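Local structure of galactan 1,3-beta-galactosidase (Phanerochaete chrysosporium, 7BYS) at residues Asn78-Pro83 against Met96-Asp101; Asn161-Arg166 against Val178-Gly183; Trp239-Ala244 against Arg269-Pro274; Gly350-Val355 against Lys398-Ser403. The protein probably releases galactose from the ends of beta-1,3-galactan chains, joining a family 43 glycoside hydrolase domain to a calcium-binding carbohydrate-binding module. All blocks are in the same frame, centred on the assembly; numbering follows the deposited sequence. Where two conformers were deposited one is given.

Contact 1: residues Asn78-Pro83 against Met96-Asp101; sequences NVVERP and MWFHSD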
# COMPACT_ATOMS: atom_id res chain seq x y z
N ASN A 78 -16.64 -11.39 -11.94
CA ASN A 78 -15.29 -11.94 -12.03
C ASN A 78 -14.31 -11.04 -11.28
O ASN A 78 -14.67 -9.98 -10.78
CB ASN A 78 -14.88 -12.09 -13.49
CG ASN A 78 -15.52 -13.29 -14.14
OD1 ASN A 78 -16.47 -13.16 -14.92
ND2 ASN A 78 -15.01 -14.47 -13.83
N VAL A 79 -13.06 -11.48 -11.25
CA VAL A 79 -11.98 -10.81 -10.52
C VAL A 79 -11.03 -10.17 -11.52
O VAL A 79 -10.58 -10.82 -12.48
CB VAL A 79 -11.23 -11.81 -9.62
CG1 VAL A 79 -9.97 -11.18 -9.08
CG2 VAL A 79 -12.14 -12.29 -8.49
N VAL A 80 -10.74 -8.88 -11.32
CA VAL A 80 -9.72 -8.16 -12.08
C VAL A 80 -8.85 -7.47 -11.05
O VAL A 80 -9.32 -6.57 -10.35
CB VAL A 80 -10.33 -7.13 -13.04
CG1 VAL A 80 -9.24 -6.23 -13.61
CG2 VAL A 80 -11.09 -7.83 -14.17
N GLU A 81 -7.58 -7.90 -10.94
CA GLU A 81 -6.73 -7.43 -9.86
C GLU A 81 -5.37 -6.99 -10.38
O GLU A 81 -4.88 -7.49 -11.39
CB GLU A 81 -6.53 -8.51 -8.77
CG GLU A 81 -7.78 -8.66 -7.88
CD GLU A 81 -7.69 -9.81 -6.89
OE1 GLU A 81 -6.68 -10.53 -6.88
OE2 GLU A 81 -8.65 -9.98 -6.10
N ARG A 82 -4.77 -6.06 -9.64
CA ARG A 82 -3.39 -5.64 -9.83
C ARG A 82 -3.06 -5.24 -11.27
O ARG A 82 -2.13 -5.76 -11.87
CB ARG A 82 -2.42 -6.70 -9.31
CG ARG A 82 -2.56 -6.92 -7.80
CD ARG A 82 -1.64 -8.02 -7.27
NE ARG A 82 -1.87 -8.23 -5.83
CZ ARG A 82 -1.38 -7.46 -4.87
NH1 ARG A 82 -0.59 -6.43 -5.14
NH2 ARG A 82 -1.67 -7.74 -3.60
N PRO A 83 -3.82 -4.30 -11.84
CA PRO A 83 -3.51 -3.85 -13.21
C PRO A 83 -2.13 -3.21 -13.28
O PRO A 83 -1.64 -2.61 -12.32
CB PRO A 83 -4.60 -2.81 -13.48
CG PRO A 83 -4.90 -2.24 -12.11
CD PRO A 83 -4.82 -3.43 -11.19
N MET A 96 -2.14 -3.05 -21.04
CA MET A 96 -2.50 -3.34 -19.66
C MET A 96 -2.53 -4.85 -19.45
O MET A 96 -3.14 -5.57 -20.24
CB MET A 96 -3.87 -2.75 -19.33
CG MET A 96 -4.32 -3.03 -17.90
SD MET A 96 -6.05 -2.53 -17.64
CE MET A 96 -5.95 -0.75 -17.89
N TRP A 97 -1.87 -5.32 -18.38
CA TRP A 97 -2.02 -6.69 -17.92
C TRP A 97 -2.67 -6.68 -16.53
O TRP A 97 -2.55 -5.71 -15.77
CB TRP A 97 -0.66 -7.41 -17.82
CG TRP A 97 -0.06 -7.75 -19.15
CD1 TRP A 97 0.24 -6.88 -20.15
CD2 TRP A 97 0.32 -9.05 -19.61
NE1 TRP A 97 0.76 -7.56 -21.23
CE2 TRP A 97 0.84 -8.90 -20.91
CE3 TRP A 97 0.26 -10.34 -19.05
CZ2 TRP A 97 1.29 -9.98 -21.67
CZ3 TRP A 97 0.72 -11.42 -19.80
CH2 TRP A 97 1.23 -11.23 -21.10
N PHE A 98 -3.38 -7.76 -16.22
CA PHE A 98 -4.00 -7.87 -14.91
C PHE A 98 -4.20 -9.33 -14.56
O PHE A 98 -4.20 -10.20 -15.44
CB PHE A 98 -5.32 -7.08 -14.82
CG PHE A 98 -6.32 -7.41 -15.91
CD1 PHE A 98 -6.33 -6.71 -17.11
CD2 PHE A 98 -7.27 -8.40 -15.71
CE1 PHE A 98 -7.27 -7.00 -18.09
CE2 PHE A 98 -8.21 -8.69 -16.70
CZ PHE A 98 -8.20 -7.99 -17.89
N HIS A 99 -4.39 -9.60 -13.27
CA HIS A 99 -4.79 -10.92 -12.81
C HIS A 99 -6.28 -11.07 -13.11
O HIS A 99 -7.09 -10.26 -12.64
CB HIS A 99 -4.50 -11.03 -11.31
CG HIS A 99 -5.04 -12.27 -10.66
ND1 HIS A 99 -5.07 -12.41 -9.29
CD2 HIS A 99 -5.52 -13.44 -11.17
CE1 HIS A 99 -5.57 -13.59 -8.98
NE2 HIS A 99 -5.86 -14.23 -10.10
N SER A 100 -6.62 -12.07 -13.91
CA SER A 100 -7.99 -12.34 -14.32
C SER A 100 -8.42 -13.65 -13.66
O SER A 100 -7.73 -14.66 -13.77
CB SER A 100 -8.03 -12.45 -15.85
OG SER A 100 -9.30 -12.87 -16.31
N ASP A 101 -9.53 -13.62 -12.93
CA ASP A 101 -9.90 -14.82 -12.20
C ASP A 101 -11.41 -14.91 -12.02
O ASP A 101 -12.16 -13.97 -12.31
CB ASP A 101 -9.17 -14.92 -10.85
CG ASP A 101 -8.58 -16.30 -10.61
OD1 ASP A 101 -9.30 -17.30 -10.83
OD2 ASP A 101 -7.39 -16.39 -10.22
O HOH W 1 -10.84 -10.97 -15.27
O HOH W 2 -3.98 -10.54 -7.65
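Glu-81 and His-99 lie side by side and point the same way, their carboxylate and imidazole planes turned 81° apart. Water 2 links them: it donates to Glu-81 OE1 and sits in the plane of the His-99 ring at 2.7 Å from ND1. At the far edge of the ring NE2 donates to Asp-101 OD2 (2.6 Å), on the anti lone pair of that oxygen. With an in-plane partner at each nitrogen, the rotation of the imidazole is fixed from both edges. Glu-81 OE2 bonds the hydroxyl of Tyr-105, and Asp-101 OD1 takes the backbone N-H groups of Ala-107 and Ala-108.

On the face carrying Val-80 and Ser-100, Val-80 meets the Phe-98 ring. CG1 of Val-80, anti to the backbone N (chi1 169°), approaches Phe-98 CD2 at 3.6 Å, while CG2 leans on CE2 of the same ring.

The backbones run antiparallel. Glu-81 and His-99 form a hydrogen-bonded pair, each N donating to the other's O over 2.9 Å. Asp-101 O is gripped by two donors from opposite faces of its plane, Val-79 N at 2.9 Å and the amide Asn-78 ND2 at 3.3 Å; Asn-78 OD1 bonds Ser-75 OG.

Strands 79-88 and 93-101 form a beta hairpin within a four-stranded antiparallel sheet, as in a blade of the family 43 five-bladed beta-propeller, and Glu-81 and Arg-82 belong to its galactose-binding site.

Contact 2: residues Asn161-Arg166 against Val178-Gly183; sequences NFKISR and VSVMNG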
# COMPACT_ATOMS: atom_id res chain seq x y z
N ASN A 161 5.14 -21.65 -6.75
CA ASN A 161 6.36 -21.39 -7.50
C ASN A 161 6.26 -20.01 -8.12
O ASN A 161 5.32 -19.73 -8.87
CB ASN A 161 6.55 -22.44 -8.61
CG ASN A 161 6.56 -23.86 -8.07
OD1 ASN A 161 6.96 -24.11 -6.94
ND2 ASN A 161 6.10 -24.80 -8.89
N PHE A 162 7.24 -19.17 -7.83
CA PHE A 162 7.25 -17.80 -8.33
C PHE A 162 8.05 -17.72 -9.63
O PHE A 162 9.19 -18.18 -9.69
CB PHE A 162 7.87 -16.84 -7.32
CG PHE A 162 7.79 -15.42 -7.76
CD1 PHE A 162 6.58 -14.74 -7.68
CD2 PHE A 162 8.89 -14.79 -8.31
CE1 PHE A 162 6.49 -13.43 -8.13
CE2 PHE A 162 8.80 -13.49 -8.77
CZ PHE A 162 7.60 -12.81 -8.68
N LYS A 163 7.46 -17.11 -10.65
CA LYS A 163 8.03 -17.12 -11.99
C LYS A 163 8.24 -15.71 -12.53
O LYS A 163 7.45 -14.80 -12.26
CB LYS A 163 7.13 -17.89 -12.94
CG LYS A 163 7.11 -19.38 -12.64
CD LYS A 163 6.13 -20.15 -13.50
CE LYS A 163 6.14 -21.63 -13.11
NZ LYS A 163 4.95 -22.34 -13.68
N ILE A 164 9.29 -15.57 -13.32
CA ILE A 164 9.52 -14.40 -14.15
C ILE A 164 9.64 -14.90 -15.58
O ILE A 164 10.42 -15.82 -15.85
CB ILE A 164 10.80 -13.67 -13.74
CG1 ILE A 164 10.69 -13.23 -12.28
CG2 ILE A 164 11.04 -12.49 -14.67
CD1 ILE A 164 11.95 -12.58 -11.74
N SER A 165 8.85 -14.32 -16.49
CA SER A 165 8.86 -14.79 -17.87
C SER A 165 8.83 -13.60 -18.80
O SER A 165 8.17 -12.60 -18.51
CB SER A 165 7.67 -15.70 -18.13
OG SER A 165 7.76 -16.87 -17.34
N ARG A 166 9.52 -13.71 -19.93
CA ARG A 166 9.64 -12.61 -20.88
C ARG A 166 8.42 -12.54 -21.80
O ARG A 166 7.89 -13.56 -22.24
CB ARG A 166 10.91 -12.81 -21.70
CG ARG A 166 11.21 -11.69 -22.69
CD ARG A 166 12.66 -11.73 -23.18
NE ARG A 166 13.06 -13.07 -23.60
CZ ARG A 166 12.96 -13.55 -24.84
NH1 ARG A 166 13.35 -14.79 -25.09
NH2 ARG A 166 12.46 -12.80 -25.82
N VAL A 178 12.07 -17.20 -17.69
CA VAL A 178 13.37 -16.63 -17.41
C VAL A 178 13.91 -17.07 -16.05
O VAL A 178 15.10 -17.35 -15.91
CB VAL A 178 13.30 -15.09 -17.52
CG1 VAL A 178 14.59 -14.45 -17.12
CG2 VAL A 178 12.92 -14.70 -18.94
N SER A 179 13.03 -17.14 -15.05
CA SER A 179 13.43 -17.49 -13.69
C SER A 179 12.26 -18.19 -13.02
O SER A 179 11.09 -17.85 -13.25
CB SER A 179 13.78 -16.23 -12.89
OG SER A 179 13.99 -16.55 -11.52
N VAL A 180 12.57 -19.17 -12.18
CA VAL A 180 11.56 -19.77 -11.32
C VAL A 180 12.16 -20.00 -9.94
O VAL A 180 13.28 -20.51 -9.81
CB VAL A 180 10.95 -21.07 -11.89
CG1 VAL A 180 12.02 -22.14 -12.12
CG2 VAL A 180 9.85 -21.60 -10.98
N MET A 181 11.42 -19.62 -8.91
CA MET A 181 11.77 -19.92 -7.52
C MET A 181 10.75 -20.94 -7.04
O MET A 181 9.64 -20.59 -6.65
CB MET A 181 11.75 -18.67 -6.66
CG MET A 181 12.68 -17.59 -7.14
SD MET A 181 12.37 -16.10 -6.18
CE MET A 181 13.35 -16.45 -4.75
N ASN A 182 11.14 -22.22 -7.07
CA ASN A 182 10.22 -23.29 -6.71
C ASN A 182 10.00 -23.32 -5.20
O ASN A 182 10.95 -23.21 -4.43
CB ASN A 182 10.77 -24.62 -7.19
CG ASN A 182 10.61 -24.80 -8.69
OD1 ASN A 182 9.56 -24.49 -9.25
ND2 ASN A 182 11.67 -25.28 -9.34
N GLY A 183 8.74 -23.45 -4.80
CA GLY A 183 8.40 -23.53 -3.40
C GLY A 183 8.50 -22.22 -2.64
O GLY A 183 8.39 -22.23 -1.42
O HOH W 3 11.68 -16.14 -10.03
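Phe-162 and Met-181 form a hydrogen-bonded antiparallel pair: Met-181 N donates to Phe-162 O at 2.8 Å and Phe-162 N donates back to Met-181 O. Two residues on, Ile-164 N reaches Ser-179 O at 2.9 Å, but the return is doubled, because Ile-164 O receives both Ser-179 N at 3.0 Å and Val-178 N at 2.8 Å. Two consecutive residues thus face one, the definition of a classic beta bulge, and it interrupts the regular register of the hairpin 161-167/174-181. The hairpin supplies the last two strands of a four-stranded antiparallel sheet, a blade of the propeller expected for family 43.

A side-chain bond prolongs the pairing beyond the strand end: Asn-161 OD1 accepts Gly-183 N at 2.9 Å, while Asn-161 ND2 turns to Asp-157. The amide planes of Asn-161 and Asn-182 are 76° apart, and the two side chains cross without a hydrogen bond between them.

Apolar contacts fall on both faces. In one of its two conformers Met-181 places SD 5.5 Å from the centroid of the Phe-162 ring, 64° off its normal, an oblique Met-aromatic contact. Opposite, Val-180 CG2, anti to the backbone N, runs beside the aliphatic stem of Lys-163 (3.9 Å to CG), whose NZ bonds Ser-156 OG and forms a salt bridge with Asp-157.

Water 3 donates to Phe-162 O at 3.2 Å and also bonds Ser-179 OG.

Contact 3: residues Trp239-Ala244 against Arg269-Pro274; sequences WYSQNA and RYIWYP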
# COMPACT_ATOMS: atom_id res chain seq x y z
N TRP A 239 4.53 -2.96 8.24
CA TRP A 239 3.75 -1.85 8.76
C TRP A 239 2.28 -1.99 8.37
O TRP A 239 1.61 -1.02 7.98
CB TRP A 239 4.34 -0.50 8.32
CG TRP A 239 5.72 -0.27 8.89
CD1 TRP A 239 6.90 -0.33 8.21
CD2 TRP A 239 6.05 0.00 10.26
NE1 TRP A 239 7.95 -0.09 9.07
CE2 TRP A 239 7.45 0.13 10.33
CE3 TRP A 239 5.30 0.19 11.42
CZ2 TRP A 239 8.13 0.42 11.52
CZ3 TRP A 239 5.96 0.49 12.61
CH2 TRP A 239 7.36 0.60 12.64
N TYR A 240 1.78 -3.22 8.47
CA TYR A 240 0.44 -3.61 8.04
C TYR A 240 0.14 -3.18 6.60
O TYR A 240 -0.63 -2.25 6.33
CB TYR A 240 -0.63 -3.12 9.03
CG TYR A 240 -1.93 -3.88 8.98
CD1 TYR A 240 -2.45 -4.40 7.79
CD2 TYR A 240 -2.66 -4.08 10.14
CE1 TYR A 240 -3.66 -5.11 7.77
CE2 TYR A 240 -3.84 -4.77 10.13
CZ TYR A 240 -4.34 -5.27 8.97
OH TYR A 240 -5.52 -5.96 9.03
N SER A 241 0.77 -3.90 5.67
CA SER A 241 0.55 -3.62 4.25
C SER A 241 1.03 -4.80 3.43
O SER A 241 1.63 -5.75 3.95
CB SER A 241 1.22 -2.31 3.83
OG SER A 241 2.62 -2.48 3.68
N GLN A 242 0.76 -4.72 2.13
CA GLN A 242 1.20 -5.71 1.16
C GLN A 242 1.64 -4.97 -0.09
O GLN A 242 0.93 -4.07 -0.56
CB GLN A 242 0.07 -6.68 0.80
CG GLN A 242 0.53 -7.80 -0.12
CD GLN A 242 -0.59 -8.74 -0.51
OE1 GLN A 242 -1.74 -8.34 -0.59
NE2 GLN A 242 -0.24 -10.01 -0.73
N ASN A 243 2.79 -5.36 -0.63
CA ASN A 243 3.36 -4.69 -1.80
C ASN A 243 2.34 -4.60 -2.94
O ASN A 243 1.56 -5.53 -3.17
CB ASN A 243 4.57 -5.49 -2.28
CG ASN A 243 5.40 -4.72 -3.28
OD1 ASN A 243 5.75 -3.56 -3.04
ND2 ASN A 243 5.74 -5.35 -4.39
N ALA A 244 2.40 -3.47 -3.66
CA ALA A 244 1.58 -3.27 -4.86
C ALA A 244 2.44 -2.77 -6.02
O ALA A 244 2.35 -3.30 -7.14
CB ALA A 244 0.44 -2.28 -4.61
N ARG A 269 -6.55 1.02 2.58
CA ARG A 269 -5.73 2.23 2.57
C ARG A 269 -4.48 2.04 1.72
O ARG A 269 -4.14 0.93 1.31
CB ARG A 269 -5.36 2.68 4.00
CG ARG A 269 -6.56 3.07 4.89
CD ARG A 269 -7.50 4.07 4.22
NE ARG A 269 -8.56 4.51 5.13
CZ ARG A 269 -9.74 4.97 4.74
NH1 ARG A 269 -10.04 5.04 3.46
NH2 ARG A 269 -10.65 5.33 5.65
N TYR A 270 -3.81 3.15 1.45
CA TYR A 270 -2.60 3.18 0.63
C TYR A 270 -1.44 3.47 1.56
O TYR A 270 -1.42 4.52 2.23
CB TYR A 270 -2.75 4.24 -0.46
CG TYR A 270 -4.01 4.01 -1.27
CD1 TYR A 270 -4.12 2.91 -2.12
CD2 TYR A 270 -5.09 4.88 -1.15
CE1 TYR A 270 -5.28 2.68 -2.83
CE2 TYR A 270 -6.27 4.65 -1.86
CZ TYR A 270 -6.35 3.55 -2.70
OH TYR A 270 -7.52 3.32 -3.41
N ILE A 271 -0.50 2.54 1.63
CA ILE A 271 0.64 2.61 2.51
C ILE A 271 1.84 2.85 1.60
O ILE A 271 2.34 1.93 0.96
CB ILE A 271 0.79 1.33 3.34
CG1 ILE A 271 -0.53 0.95 4.06
CG2 ILE A 271 1.93 1.46 4.34
CD1 ILE A 271 -1.16 2.06 4.89
N TRP A 272 2.26 4.11 1.51
CA TRP A 272 3.40 4.50 0.68
C TRP A 272 4.50 5.05 1.58
O TRP A 272 4.25 5.96 2.38
CB TRP A 272 3.03 5.61 -0.30
CG TRP A 272 2.10 5.26 -1.42
CD1 TRP A 272 1.32 4.15 -1.55
CD2 TRP A 272 1.84 6.08 -2.55
NE1 TRP A 272 0.58 4.23 -2.72
CE2 TRP A 272 0.90 5.40 -3.35
CE3 TRP A 272 2.33 7.31 -2.98
CZ2 TRP A 272 0.44 5.93 -4.55
CZ3 TRP A 272 1.87 7.83 -4.17
CH2 TRP A 272 0.93 7.15 -4.94
N TYR A 273 5.70 4.50 1.43
CA TYR A 273 6.86 4.93 2.21
C TYR A 273 8.08 5.01 1.30
O TYR A 273 8.17 4.27 0.31
CB TYR A 273 7.18 3.92 3.31
CG TYR A 273 6.19 3.86 4.45
CD1 TYR A 273 5.85 5.00 5.17
CD2 TYR A 273 5.58 2.65 4.80
CE1 TYR A 273 4.95 4.93 6.24
CE2 TYR A 273 4.69 2.58 5.86
CZ TYR A 273 4.36 3.72 6.57
OH TYR A 273 3.46 3.62 7.61
N PRO A 274 9.04 5.86 1.63
CA PRO A 274 10.33 5.79 0.94
C PRO A 274 10.95 4.41 1.13
O PRO A 274 10.86 3.80 2.19
CB PRO A 274 11.17 6.88 1.63
CG PRO A 274 10.16 7.78 2.32
CD PRO A 274 9.04 6.85 2.72
O HOH W 4 1.61 1.79 8.43
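Segments 239-244 and 269-274 are not neighbours in a sheet: their nearest CA atoms, those of Ser-241 and Ile-271, stand 6.5 Å apart, and strand 252-259 lies between strands 242-249 and 269-276, bonding to both through its backbone. What meets directly is therefore side chain against side chain and carbonyl.

Ser-241 CB rests against the branch point of Ile-271, 3.7 Å from both CB and CG1. CG1 of Ile-271 stands beside its own backbone N (chi1 -52°), from where it also comes within 3.9 Å of Tyr-240 O. Ile-271 CG2, the other branch, lies 4.1 Å from Ser-241 OG. That hydroxyl is buried but satisfied, for OG bonds Thr-238 O and Tyr-255 OH.

Trp-239 meets Tyr-273 through its CB, 4.0 Å from Tyr-273 CE2. The indole five-membered ring and the phenol ring are tilted 69° to one another with centroids 5.7 Å apart, an oblique aromatic pair, and Ile-284 packs on both residues. Polar linkage is left to water 4. It donates to Trp-239 O at 2.8 Å and lies in the plane of the Tyr-273 ring, 2.7 Å from OH. Arg-259 also bonds Trp-239 O, and its NE bonds Tyr-240 O, so the carbonyls at the short helical turn are held by the intervening strand.

The packing sets residues 239-241, at the end of the short turn, against the third strand of a four-stranded antiparallel sheet, the kind of blade that builds a beta-propeller; just past the turn comes Gln-242, a galactose-binding residue.

Contact 4: residues Gly350-Val355 against Lys398-Ser403; sequences GGSHWV and KLNLNS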
# COMPACT_ATOMS: atom_id res chain seq x y z
N GLY A 350 -0.96 26.57 15.62
CA GLY A 350 -2.32 26.69 15.12
C GLY A 350 -2.49 25.97 13.79
O GLY A 350 -1.55 25.40 13.22
N GLY A 351 -3.72 25.99 13.31
CA GLY A 351 -4.04 25.35 12.06
C GLY A 351 -4.20 23.84 12.20
O GLY A 351 -4.30 23.28 13.29
N SER A 352 -4.21 23.19 11.04
CA SER A 352 -4.45 21.75 10.98
C SER A 352 -3.13 20.99 10.99
O SER A 352 -2.16 21.38 10.33
CB SER A 352 -5.25 21.41 9.72
OG SER A 352 -5.26 20.02 9.50
N HIS A 353 -3.10 19.90 11.76
CA HIS A 353 -1.88 19.12 11.92
C HIS A 353 -2.20 17.64 11.86
O HIS A 353 -3.16 17.17 12.48
CB HIS A 353 -1.20 19.45 13.25
CG HIS A 353 -0.63 20.83 13.27
ND1 HIS A 353 0.71 21.08 13.04
CD2 HIS A 353 -1.21 22.04 13.46
CE1 HIS A 353 0.92 22.39 13.10
NE2 HIS A 353 -0.23 22.99 13.35
N TRP A 354 -1.38 16.90 11.11
CA TRP A 354 -1.45 15.45 11.16
C TRP A 354 -0.86 14.96 12.47
O TRP A 354 0.22 15.40 12.89
CB TRP A 354 -0.65 14.86 10.00
CG TRP A 354 -1.40 14.90 8.73
CD1 TRP A 354 -1.12 15.67 7.64
CD2 TRP A 354 -2.59 14.16 8.41
NE1 TRP A 354 -2.05 15.45 6.65
CE2 TRP A 354 -2.95 14.52 7.10
CE3 TRP A 354 -3.35 13.20 9.08
CZ2 TRP A 354 -4.06 13.97 6.46
CZ3 TRP A 354 -4.45 12.66 8.45
CH2 TRP A 354 -4.79 13.04 7.15
N VAL A 355 -1.56 14.03 13.11
CA VAL A 355 -1.11 13.42 14.35
C VAL A 355 -1.11 11.90 14.15
O VAL A 355 -2.12 11.33 13.76
CB VAL A 355 -2.00 13.83 15.54
CG1 VAL A 355 -1.50 13.21 16.83
CG2 VAL A 355 -2.08 15.36 15.65
N LYS A 398 -6.06 13.96 11.29
CA LYS A 398 -5.80 15.38 11.07
C LYS A 398 -6.61 16.19 12.08
O LYS A 398 -7.84 16.13 12.09
CB LYS A 398 -6.19 15.78 9.65
CG LYS A 398 -5.49 17.04 9.16
CD LYS A 398 -5.60 17.20 7.65
CE LYS A 398 -7.06 17.21 7.22
NZ LYS A 398 -7.32 16.26 6.09
N LEU A 399 -5.91 16.94 12.94
CA LEU A 399 -6.55 17.65 14.04
C LEU A 399 -6.33 19.15 13.90
O LEU A 399 -5.23 19.60 13.58
CB LEU A 399 -5.99 17.18 15.39
CG LEU A 399 -6.18 15.70 15.71
CD1 LEU A 399 -5.59 15.35 17.06
CD2 LEU A 399 -7.65 15.31 15.65
N ASN A 400 -7.38 19.92 14.20
CA ASN A 400 -7.29 21.38 14.25
C ASN A 400 -6.86 21.80 15.65
O ASN A 400 -7.60 21.58 16.62
CB ASN A 400 -8.63 22.01 13.90
CG ASN A 400 -8.91 22.00 12.41
OD1 ASN A 400 -7.99 22.11 11.60
ND2 ASN A 400 -10.17 21.83 12.04
N LEU A 401 -5.68 22.40 15.76
CA LEU A 401 -5.11 22.83 17.03
C LEU A 401 -5.07 24.35 17.09
O LEU A 401 -5.19 25.04 16.07
CB LEU A 401 -3.69 22.27 17.20
CG LEU A 401 -3.52 20.75 17.05
CD1 LEU A 401 -2.05 20.38 17.13
CD2 LEU A 401 -4.32 20.06 18.14
N ASN A 402 -4.90 24.86 18.30
CA ASN A 402 -4.78 26.30 18.52
C ASN A 402 -3.32 26.66 18.76
O ASN A 402 -2.51 25.84 19.18
CB ASN A 402 -5.62 26.74 19.73
CG ASN A 402 -7.09 26.51 19.53
OD1 ASN A 402 -7.60 26.62 18.41
ND2 ASN A 402 -7.80 26.20 20.61
N SER A 403 -2.99 27.93 18.49
CA SER A 403 -1.67 28.41 18.86
C SER A 403 -1.50 28.35 20.37
O SER A 403 -2.41 28.71 21.13
CB SER A 403 -1.48 29.85 18.37
OG SER A 403 -0.10 30.19 18.39
O HOH W 5 -8.07 19.82 9.71
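Strands 352-355 and 398-402 run antiparallel with their short axes at 135°, a marked twist, and approach to 4.5 Å. They are neighbours at the edge of one sheet of the carbohydrate-binding module, whose two antiparallel sheets fit the beta-sandwich of family 6 and 35 modules. His-353 and Leu-399 make the hydrogen-bonded pair, N to O at 2.8 Å in each direction; further along, Leu-401 N donates to Gly-351 O. At Gly-350 and Gly-351, both with positive phi, the chain turns the corner from strand 339-349 into this sheet.

On the face of Trp-354, Lys-398 lays its aliphatic stem across the indole. CB stands 3.8 Å from the centroid of the six-membered ring and only 12° off its normal, a true CH-pi contact, and CD follows over the same face nearer the rim. Lys-398 CG is anti to the backbone N, which sends the stem out over the ring, and the bends further along leave NZ 4.0 Å from Trp-354 CZ2. Residues of the N-terminal segment, among them Gln-2 and Val-4, also touch Trp-354.

The opposite face looks into the sandwich. Val-355 CG2 meets Leu-399 CD1 at 3.8 Å, the two side chains crossing at about a right angle, and Leu-401 CD1 reaches the imidazole of His-353 obliquely. That ring is held from both nitrogens: ND1 bonds Tyr-427 O, and NE2 donates to Gly-350 O.

Beside Lys-398, water 5 spans Ser-352 and Asn-400, lying 2.8 Å from Ser-352 OG and donating to Asn-400 OD1 at 3.0 Å.

How the contacts relate
Contacts 1 and 3 are buried, whereas contacts 2 and 4 are partly open, with exposed residues at their margins. Contacts 1, 2 and 4 pair adjacent antiparallel strands through backbone bonds; contact 3 skips a strand and relies on van der Waals packing and a water. Contacts 1 and 3 touch, Arg-82 NH1 reaching Asn-243 O at 3.1 Å, so the galactose-binding residues Arg-82 and Gln-242 come together from separate sheets. Contact 2 touches neither; its nearest atoms are about 7 Å from contact 1 and about 9 Å from contact 3. Contact 4 stands apart in the binding module, its centre about 41 Å from that of contact 1, and trades buried carboxylate-histidine chemistry for a lysine laid over tryptophan.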